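Local coordinates for rhamnose ABC transporter, periplasmic rhamnose-binding protein (Kribbella flavida, PDB 4KVF) that probably binds a carbohydrate, likely rhamnose, outside the membrane as the solute-binding component of an ABC importer, at residues E158-S163 and N225-V230; S113-R118 and K133-A138; Q263-V268 and N336-N341. All blocks are in the same frame, centred on the assembly; numbering follows the deposited sequence.

In the fold
The chain folds into two lobes, each built round a parallel sheet, as in other periplasmic binding proteins, and the contacts sample both. Contact 2 belongs to the lobe of the six-stranded sheet, where helix 111-119 meets the loop leading to strand 138-141. Contact 1 sits in the four-stranded lobe, about 45 Å from contact 2 between centres and on the opposite side of the chain's centre. Contact 3 ties helix 261-269 to the C-terminal tail; its centre is about 22 Å from that of contact 1 and about 37 Å from that of contact 2. Contacts 1 and 3 approach to about 9 Å at their nearest atoms without touching.

Contact 1. Residues E158-S163 and N225-V230; sequences ELAGGS and NLKVIV
Ala160 and Lys227 bring the two backbones to 5.5 Å between their CA atoms, where the end of helix 145-159 turns over the start of strand 226-231. Lys227 CG stands anti to the carbonyl carbon (chi1 -79°) and the chain beyond it runs extended, carrying the ammonium group up to the turn. There NZ is gripped by two carbonyls, hydrogen-bonding to Ala160 O at 2.7 Å and to Ser163 O at 2.8 Å. The first oxygen receives it 21° from its carbonyl plane, whereas the second is met from above its plane. On the way the lysine methylenes run alongside the alanine, with Lys227 CD 3.8 Å from Ala160 CB. Next along the strand, Val228 turns CG2 into the same corner, 3.8 Å from Ala160 CB, and it also touches Leu159 CB. Strand 254-257 adds Thr256, which touches both Leu159 and Val228. At the helix end Gly161 takes positive phi and its N bonds back to Glu158 O, closing a Schellman motif that runs into a type I' turn from Ala160 to Ser163. The lysine thus clasps a helix C-terminus at the alpha-to-beta connection between helix 145-159 and strand 164-170, the strand beside 226-231 in the parallel sheet of this alpha/beta lobe.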
loop_
_atom_site.group_PDB
_atom_site.type_symbol
_atom_site.label_atom_id
_atom_site.label_comp_id
_atom_site.label_asym_id
_atom_site.label_seq_id
_atom_site.Cartn_x
_atom_site.Cartn_y
_atom_site.Cartn_z
ATOM N N GLU A 158 -3.484 -11.872 -18.402
ATOM C CA GLU A 158 -4.906 -12.092 -18.659
ATOM C C GLU A 158 -5.412 -11.143 -19.746
ATOM O O GLU A 158 -6.036 -11.570 -20.717
ATOM C CB GLU A 158 -5.714 -11.898 -17.371
ATOM C CG GLU A 158 -5.387 -12.886 -16.261
ATOM C CD GLU A 158 -5.966 -12.475 -14.916
ATOM O OE1 GLU A 158 -6.092 -13.350 -14.028
ATOM O OE2 GLU A 158 -6.282 -11.276 -14.741
ATOM N N LEU A 159 -5.130 -9.854 -19.581
ATOM C CA LEU A 159 -5.614 -8.834 -20.510
ATOM C C LEU A 159 -5.038 -9.020 -21.915
ATOM O O LEU A 159 -5.683 -8.687 -22.913
ATOM C CB LEU A 159 -5.306 -7.430 -19.964
ATOM C CG LEU A 159 -6.065 -7.055 -18.681
ATOM C CD1 LEU A 159 -5.413 -5.864 -17.981
ATOM C CD2 LEU A 159 -7.526 -6.758 -19.010
ATOM N N ALA A 160 -3.829 -9.571 -21.996
ATOM C CA ALA A 160 -3.174 -9.801 -23.285
ATOM C C ALA A 160 -3.587 -11.135 -23.895
ATOM O O ALA A 160 -3.119 -11.502 -24.973
ATOM C CB ALA A 160 -1.665 -9.750 -23.134
ATOM N N GLY A 161 -4.452 -11.863 -23.197
ATOM C CA GLY A 161 -4.874 -13.172 -23.658
ATOM C C GLY A 161 -3.730 -14.169 -23.712
ATOM O O GLY A 161 -3.679 -15.013 -24.607
ATOM N N GLY A 162 -2.804 -14.066 -22.761
ATOM C CA GLY A 162 -1.728 -15.033 -22.633
ATOM C C GLY A 162 -0.436 -14.718 -23.371
ATOM O O GLY A 162 0.601 -15.315 -23.085
ATOM N N SER A 163 -0.480 -13.784 -24.316
ATOM C CA SER A 163 0.713 -13.478 -25.102
ATOM C C SER A 163 0.671 -12.093 -25.741
ATOM O O SER A 163 -0.397 -11.505 -25.905
ATOM C CB SER A 163 0.906 -14.531 -26.196
ATOM O OG SER A 163 0.153 -14.195 -27.346
ATOM N N ASN A 225 1.572 -2.905 -32.055
ATOM C CA ASN A 225 1.138 -4.244 -31.669
ATOM C C ASN A 225 0.985 -4.388 -30.154
ATOM O O ASN A 225 0.829 -5.495 -29.636
ATOM C CB ASN A 225 2.113 -5.299 -32.199
ATOM C CG ASN A 225 2.170 -5.327 -33.713
ATOM O OD1 ASN A 225 3.245 -5.226 -34.311
ATOM N ND2 ASN A 225 1.009 -5.463 -34.345
ATOM N N LEU A 226 1.021 -3.261 -29.454
ATOM C CA LEU A 226 0.939 -3.260 -27.997
ATOM C C LEU A 226 -0.415 -3.776 -27.498
ATOM O O LEU A 226 -1.465 -3.348 -27.977
ATOM C CB LEU A 226 1.179 -1.845 -27.480
ATOM C CG LEU A 226 1.498 -1.701 -26.001
ATOM C CD1 LEU A 226 2.747 -2.488 -25.657
ATOM C CD2 LEU A 226 1.683 -0.229 -25.668
ATOM N N LYS A 227 -0.390 -4.697 -26.539
ATOM C CA LYS A 227 -1.631 -5.228 -25.980
ATOM C C LYS A 227 -2.017 -4.589 -24.644
ATOM O O LYS A 227 -3.191 -4.393 -24.357
ATOM C CB LYS A 227 -1.550 -6.752 -25.818
ATOM C CG LYS A 227 -1.765 -7.536 -27.105
ATOM C CD LYS A 227 -2.360 -8.903 -26.795
ATOM C CE LYS A 227 -2.263 -9.856 -27.976
ATOM N NZ LYS A 227 -2.586 -11.256 -27.564
ATOM N N VAL A 228 -1.026 -4.299 -23.809
ATOM C CA VAL A 228 -1.303 -3.800 -22.469
ATOM C C VAL A 228 -0.299 -2.737 -22.080
ATOM O O VAL A 228 0.896 -2.909 -22.293
ATOM C CB VAL A 228 -1.220 -4.928 -21.409
ATOM C CG1 VAL A 228 -1.741 -4.437 -20.067
ATOM C CG2 VAL A 228 -2.008 -6.162 -21.856
ATOM N N ILE A 229 -0.787 -1.641 -21.506
ATOM C CA ILE A 229 0.072 -0.710 -20.799
ATOM C C ILE A 229 -0.151 -0.968 -19.320
ATOM O O ILE A 229 -1.292 -0.938 -18.859
ATOM C CB ILE A 229 -0.284 0.757 -21.103
ATOM C CG1 ILE A 229 -0.084 1.052 -22.592
ATOM C CG2 ILE A 229 0.553 1.687 -20.234
ATOM C CD1 ILE A 229 -0.347 2.489 -22.981
ATOM N N VAL A 230 0.931 -1.230 -18.583
ATOM C CA VAL A 230 0.866 -1.445 -17.141
ATOM C C VAL A 230 1.465 -0.214 -16.476
ATOM O O VAL A 230 2.631 0.093 -16.692
ATOM C CB VAL A 230 1.723 -2.670 -16.701
ATOM C CG1 VAL A 230 1.633 -2.889 -15.193
ATOM C CG2 VAL A 230 1.307 -3.934 -17.451
#

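Contact 2. Residues S113-R118 and K133-A138; sequences SLNQAR and KTCRDA
Arg118 reaches from helix 111-119 across the loop before strand 138-141 and meets Asp137, which comes from the opposite direction. Their salt bridge is tightest between Arg118 NH2 and Asp137 OD1, 2.9 Å apart with an N-H...O angle of 162°. The acceptor lies in the guanidinium plane, yet the arginine approaches that oxygen from above the carboxylate, the two planes being 72° apart; the bonds from NE to both carboxylate oxygens are weak. A bend at chi3 (82°) swings the guanidinium over the loop backbone, so that Arg136 C lies 3.5 Å above one face, displaced toward its rim. On the helix itself, Asn115 OD1 accepts Arg118 NH1 at 3.1 Å, a second in-plane bond that helps fix the rotation of the guanidinium.

The close-packed inner side is at Leu114 and Cys135. Leu114 CB lies 3.4 Å from Cys135 O, a buried carbonyl with no polar partner in the model, while Ile89 and Val124 touch the leucine from elsewhere in the lobe. Toward solvent the fit slackens: Asn115 ND2 makes a weak bond of 3.3 Å to Thr134 O, and the threonine side chain itself does not touch the helix segment. Asn115 ND2 also lies 3.7 Å from Cys135 SG, whose disulfide to Cys111 ties the loop to the first residue of the same helix.

Covalent and ionic links therefore hold one loop to one helix. Asp137 OD2 is also bonded by Val124 N, so the carboxylate that faces Arg118 is anchored on strand 123-127, and the paired charges would be expected to stabilise each other.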
loop_
_atom_site.group_PDB
_atom_site.type_symbol
_atom_site.label_atom_id
_atom_site.label_comp_id
_atom_site.label_asym_id
_atom_site.label_seq_id
_atom_site.Cartn_x
_atom_site.Cartn_y
_atom_site.Cartn_z
ATOM N N SER A 113 13.368 8.559 19.445
ATOM C CA SER A 113 12.097 8.759 20.149
ATOM C C SER A 113 11.256 7.480 20.174
ATOM O O SER A 113 10.655 7.158 21.200
ATOM C CB SER A 113 11.309 9.932 19.548
ATOM O OG SER A 113 10.976 9.678 18.196
ATOM N N LEU A 114 11.211 6.745 19.059
ATOM C CA LEU A 114 10.487 5.472 19.066
ATOM C C LEU A 114 11.058 4.492 20.091
ATOM O O LEU A 114 10.307 3.795 20.773
ATOM C CB LEU A 114 10.427 4.821 17.674
ATOM C CG LEU A 114 9.534 5.549 16.658
ATOM C CD1 LEU A 114 9.537 4.812 15.328
ATOM C CD2 LEU A 114 8.101 5.695 17.182
ATOM N N ASN A 115 12.379 4.433 20.206
ATOM C CA ASN A 115 12.984 3.520 21.173
ATOM C C ASN A 115 12.806 4.015 22.602
ATOM O O ASN A 115 12.747 3.224 23.544
ATOM C CB ASN A 115 14.453 3.236 20.840
ATOM C CG ASN A 115 14.595 2.165 19.769
ATOM O OD1 ASN A 115 13.750 1.263 19.669
ATOM N ND2 ASN A 115 15.645 2.260 18.959
ATOM N N GLN A 116 12.698 5.331 22.758
ATOM C CA GLN A 116 12.344 5.892 24.055
ATOM C C GLN A 116 10.932 5.435 24.429
ATOM O O GLN A 116 10.667 5.086 25.583
ATOM C CB GLN A 116 12.408 7.415 24.008
ATOM C CG GLN A 116 12.105 8.087 25.330
ATOM C CD GLN A 116 13.356 8.394 26.128
ATOM O OE1 GLN A 116 14.279 7.578 26.206
ATOM N NE2 GLN A 116 13.396 9.582 26.723
ATOM N N ALA A 117 10.032 5.435 23.448
ATOM C CA ALA A 117 8.665 4.960 23.677
ATOM C C ALA A 117 8.680 3.493 24.088
ATOM O O ALA A 117 8.050 3.106 25.074
ATOM C CB ALA A 117 7.798 5.150 22.429
ATOM N N ARG A 118 9.424 2.675 23.351
ATOM C CA ARG A 118 9.468 1.247 23.660
ATOM C C ARG A 118 10.065 0.950 25.035
ATOM O O ARG A 118 9.629 0.014 25.705
ATOM C CB ARG A 118 10.193 0.472 22.558
ATOM C CG ARG A 118 9.559 0.643 21.187
ATOM C CD ARG A 118 10.500 0.147 20.116
ATOM N NE ARG A 118 10.406 -1.296 19.965
ATOM C CZ ARG A 118 11.366 -2.053 19.447
ATOM N NH1 ARG A 118 12.511 -1.502 19.058
ATOM N NH2 ARG A 118 11.181 -3.362 19.336
ATOM N N LYS A 133 14.695 -1.526 11.470
ATOM C CA LYS A 133 14.098 -2.715 12.083
ATOM C C LYS A 133 14.192 -2.725 13.610
ATOM O O LYS A 133 13.351 -3.314 14.289
ATOM C CB LYS A 133 14.703 -3.999 11.494
ATOM C CG LYS A 133 14.700 -4.064 9.961
ATOM C CD LYS A 133 13.295 -3.923 9.375
ATOM C CE LYS A 133 13.250 -4.273 7.889
ATOM N NZ LYS A 133 14.069 -3.362 7.036
ATOM N N THR A 134 15.210 -2.056 14.138
ATOM C CA THR A 134 15.473 -2.021 15.576
ATOM C C THR A 134 14.740 -0.912 16.333
ATOM O O THR A 134 15.043 -0.660 17.496
ATOM C CB THR A 134 16.981 -1.859 15.846
ATOM O OG1 THR A 134 17.460 -0.704 15.149
ATOM C CG2 THR A 134 17.749 -3.086 15.357
ATOM N N CYS A 135 13.786 -0.258 15.679
ATOM C CA CYS A 135 13.093 0.889 16.269
ATOM C C CYS A 135 11.582 0.714 16.270
ATOM O O CYS A 135 10.847 1.665 16.504
ATOM C CB CYS A 135 13.455 2.175 15.521
ATOM S SG CYS A 135 15.252 2.347 15.262
ATOM N N ARG A 136 11.112 -0.488 15.961
ATOM C CA ARG A 136 9.686 -0.780 16.079
ATOM C C ARG A 136 9.448 -2.265 16.349
ATOM O O ARG A 136 10.303 -3.102 16.069
ATOM C CB ARG A 136 8.915 -0.325 14.831
ATOM C CG ARG A 136 8.992 -1.269 13.625
ATOM C CD ARG A 136 10.373 -1.367 12.986
ATOM N NE ARG A 136 10.272 -2.162 11.766
ATOM C CZ ARG A 136 10.387 -3.483 11.701
ATOM N NH1 ARG A 136 10.645 -4.194 12.796
ATOM N NH2 ARG A 136 10.243 -4.100 10.535
ATOM N N ASP A 137 8.285 -2.594 16.902
ATOM C CA ASP A 137 7.976 -3.987 17.224
ATOM C C ASP A 137 7.420 -4.761 16.033
ATOM O O ASP A 137 7.669 -5.953 15.907
ATOM C CB ASP A 137 7.010 -4.043 18.407
ATOM C CG ASP A 137 7.590 -3.382 19.644
ATOM O OD1 ASP A 137 8.483 -3.993 20.272
ATOM O OD2 ASP A 137 7.154 -2.257 19.977
ATOM N N ALA A 138 6.683 -4.074 15.166
ATOM C CA ALA A 138 6.123 -4.692 13.966
ATOM C C ALA A 138 5.868 -3.647 12.892
ATOM O O ALA A 138 5.719 -2.461 13.187
ATOM C CB ALA A 138 4.825 -5.434 14.291
#

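Contact 3. Residues Q263-V268 and N336-N341; sequences QMRQYV and NIDQFN
The guanidinium of Arg265 meets the 336-341 tail by its edge: Phe340 O, Ile337 C and Asp338 N lie close to its plane, while Asp338 OD1 approaches obliquely. Within the tail, the ring of Phe340 has Asn336 CG at its edge and packs edge-to-face with Phe332. Arg265 NH1 gives a nearly straight bond to Phe340 O (3.2 Å, N-H...O 164°), entering in the carbonyl plane. NH2 is shared between two acceptors. It bonds to Ile337 O at 2.7 Å from well above that carbonyl's plane, and it forms a salt bridge to Asp338 OD1 at 2.8 Å whose hydrogen bond is weak, with an angle of 127°. The Arg265 and Asp338 side chains cross at about a right angle.

This reach depends on the shape of the arginine: its CG lies opposite the backbone N, and the chain then bends at chi3 (-32°) to present the NH1/NH2 end to the tail. Behind it, Val268 and Ile337 meet tip to tip, with Val268 CG2 3.6 Å from Ile337 CD1. Phe276 of strand 276-278 touches both.

Asn262, just ahead of the helix segment, bonds to Asn341 OD1 and weakly to Arg265 NH1. Two main-chain carbonyls and one carboxylate thus gather on a single arginine, which pins the C-terminal tail to helix 261-269. The positive charge of Arg265 is met by the carboxylate as well as by the two carbonyl oxygens, and the negative charge of Asp338 probably adds electrostatic attraction to the hydrogen bonds.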
loop_
_atom_site.group_PDB
_atom_site.type_symbol
_atom_site.label_atom_id
_atom_site.label_comp_id
_atom_site.label_asym_id
_atom_site.label_seq_id
_atom_site.Cartn_x
_atom_site.Cartn_y
_atom_site.Cartn_z
ATOM N N GLN A 263 -10.710 7.792 -8.539
ATOM C CA GLN A 263 -10.163 8.437 -9.727
ATOM C C GLN A 263 -10.378 7.533 -10.932
ATOM O O GLN A 263 -10.595 8.002 -12.052
ATOM C CB GLN A 263 -8.669 8.712 -9.529
ATOM C CG GLN A 263 -8.042 9.641 -10.554
ATOM C CD GLN A 263 -6.571 9.907 -10.278
ATOM O OE1 GLN A 263 -5.938 9.203 -9.485
ATOM N NE2 GLN A 263 -6.019 10.928 -10.934
HETATM N N MSE A 264 -10.337 6.227 -10.677
HETATM C CA MSE A 264 -10.412 5.211 -11.727
HETATM C C MSE A 264 -11.839 4.776 -12.072
HETATM O O MSE A 264 -12.064 4.157 -13.112
HETATM C CB MSE A 264 -9.574 3.990 -11.339
HETATM C CG MSE A 264 -8.079 4.257 -11.342
HETATM SE SE MSE A 264 -7.522 4.788 -13.121
HETATM C CE MSE A 264 -7.907 3.073 -13.959
ATOM N N ARG A 265 -12.797 5.099 -11.207
ATOM C CA ARG A 265 -14.166 4.611 -11.365
ATOM C C ARG A 265 -14.751 4.926 -12.746
ATOM O O ARG A 265 -15.278 4.034 -13.418
ATOM C CB ARG A 265 -15.082 5.132 -10.247
ATOM C CG ARG A 265 -16.461 4.479 -10.235
ATOM C CD ARG A 265 -17.351 5.050 -9.136
ATOM N NE ARG A 265 -16.583 5.458 -7.963
ATOM C CZ ARG A 265 -16.184 4.635 -7.002
ATOM N NH1 ARG A 265 -15.486 5.103 -5.975
ATOM N NH2 ARG A 265 -16.470 3.345 -7.075
ATOM N N GLN A 266 -14.622 6.173 -13.190
ATOM C CA GLN A 266 -15.199 6.549 -14.482
ATOM C C GLN A 266 -14.622 5.744 -15.644
ATOM O O GLN A 266 -15.306 5.517 -16.645
ATOM C CB GLN A 266 -15.069 8.051 -14.757
ATOM C CG GLN A 266 -13.645 8.544 -14.920
ATOM C CD GLN A 266 -13.564 9.823 -15.733
ATOM O OE1 GLN A 266 -14.266 9.987 -16.740
ATOM N NE2 GLN A 266 -12.706 10.744 -15.298
ATOM N N TYR A 267 -13.372 5.307 -15.507
ATOM C CA TYR A 267 -12.718 4.531 -16.559
ATOM C C TYR A 267 -13.073 3.042 -16.482
ATOM O O TYR A 267 -13.047 2.326 -17.487
ATOM C CB TYR A 267 -11.198 4.775 -16.549
ATOM C CG TYR A 267 -10.877 6.236 -16.739
ATOM C CD1 TYR A 267 -11.193 6.874 -17.928
ATOM C CD2 TYR A 267 -10.295 6.988 -15.725
ATOM C CE1 TYR A 267 -10.934 8.213 -18.112
ATOM C CE2 TYR A 267 -10.030 8.343 -15.906
ATOM C CZ TYR A 267 -10.352 8.941 -17.105
ATOM O OH TYR A 267 -10.102 10.274 -17.313
ATOM N N VAL A 268 -13.419 2.587 -15.285
ATOM C CA VAL A 268 -13.921 1.233 -15.110
ATOM C C VAL A 268 -15.359 1.137 -15.628
ATOM O O VAL A 268 -15.702 0.238 -16.404
ATOM C CB VAL A 268 -13.832 0.800 -13.633
ATOM C CG1 VAL A 268 -14.560 -0.509 -13.414
ATOM C CG2 VAL A 268 -12.375 0.679 -13.218
ATOM N N ASN A 336 -16.695 -4.906 -8.171
ATOM C CA ASN A 336 -16.450 -4.469 -6.797
ATOM C C ASN A 336 -15.992 -3.015 -6.614
ATOM O O ASN A 336 -15.626 -2.623 -5.508
ATOM C CB ASN A 336 -15.468 -5.423 -6.094
ATOM C CG ASN A 336 -14.027 -5.215 -6.537
ATOM O OD1 ASN A 336 -13.767 -4.595 -7.572
ATOM N ND2 ASN A 336 -13.079 -5.735 -5.752
ATOM N N ILE A 337 -16.025 -2.207 -7.673
ATOM C CA ILE A 337 -15.451 -0.855 -7.592
ATOM C C ILE A 337 -16.213 0.145 -6.697
ATOM O O ILE A 337 -15.602 1.032 -6.099
ATOM C CB ILE A 337 -15.167 -0.248 -8.999
ATOM C CG1 ILE A 337 -14.321 1.024 -8.881
ATOM C CG2 ILE A 337 -16.466 0.027 -9.745
ATOM C CD1 ILE A 337 -13.036 0.985 -9.676
ATOM N N ASP A 338 -17.532 0.003 -6.585
ATOM C CA ASP A 338 -18.299 0.894 -5.713
ATOM C C ASP A 338 -18.205 0.500 -4.234
ATOM O O ASP A 338 -18.666 1.242 -3.361
ATOM C CB ASP A 338 -19.772 0.983 -6.143
ATOM C CG ASP A 338 -19.970 1.793 -7.415
ATOM O OD1 ASP A 338 -19.010 2.444 -7.886
ATOM O OD2 ASP A 338 -21.106 1.789 -7.939
ATOM N N GLN A 339 -17.608 -0.659 -3.960
ATOM C CA GLN A 339 -17.440 -1.137 -2.589
ATOM C C GLN A 339 -16.364 -0.324 -1.876
ATOM O O GLN A 339 -16.242 -0.373 -0.653
ATOM C CB GLN A 339 -17.060 -2.625 -2.570
ATOM C CG GLN A 339 -18.068 -3.558 -3.236
ATOM C CD GLN A 339 -17.640 -5.021 -3.201
ATOM O OE1 GLN A 339 -16.670 -5.385 -2.530
ATOM N NE2 GLN A 339 -18.365 -5.867 -3.932
ATOM N N PHE A 340 -15.584 0.420 -2.654
ATOM C CA PHE A 340 -14.491 1.219 -2.112
ATOM C C PHE A 340 -14.685 2.696 -2.429
ATOM O O PHE A 340 -15.118 3.049 -3.525
ATOM C CB PHE A 340 -13.148 0.735 -2.678
ATOM C CG PHE A 340 -12.955 -0.761 -2.596
ATOM C CD1 PHE A 340 -13.449 -1.594 -3.596
ATOM C CD2 PHE A 340 -12.288 -1.335 -1.518
ATOM C CE1 PHE A 340 -13.284 -2.969 -3.525
ATOM C CE2 PHE A 340 -12.117 -2.712 -1.443
ATOM C CZ PHE A 340 -12.618 -3.532 -2.447
ATOM N N ASN A 341 -14.375 3.563 -1.470
ATOM C CA ASN A 341 -14.381 5.001 -1.734
ATOM C C ASN A 341 -13.133 5.694 -1.207
ATOM O O ASN A 341 -13.087 6.141 -0.062
ATOM C CB ASN A 341 -15.640 5.697 -1.206
ATOM C CG ASN A 341 -15.577 7.216 -1.374
ATOM O OD1 ASN A 341 -15.654 7.736 -2.491
ATOM N ND2 ASN A 341 -15.427 7.929 -0.262
#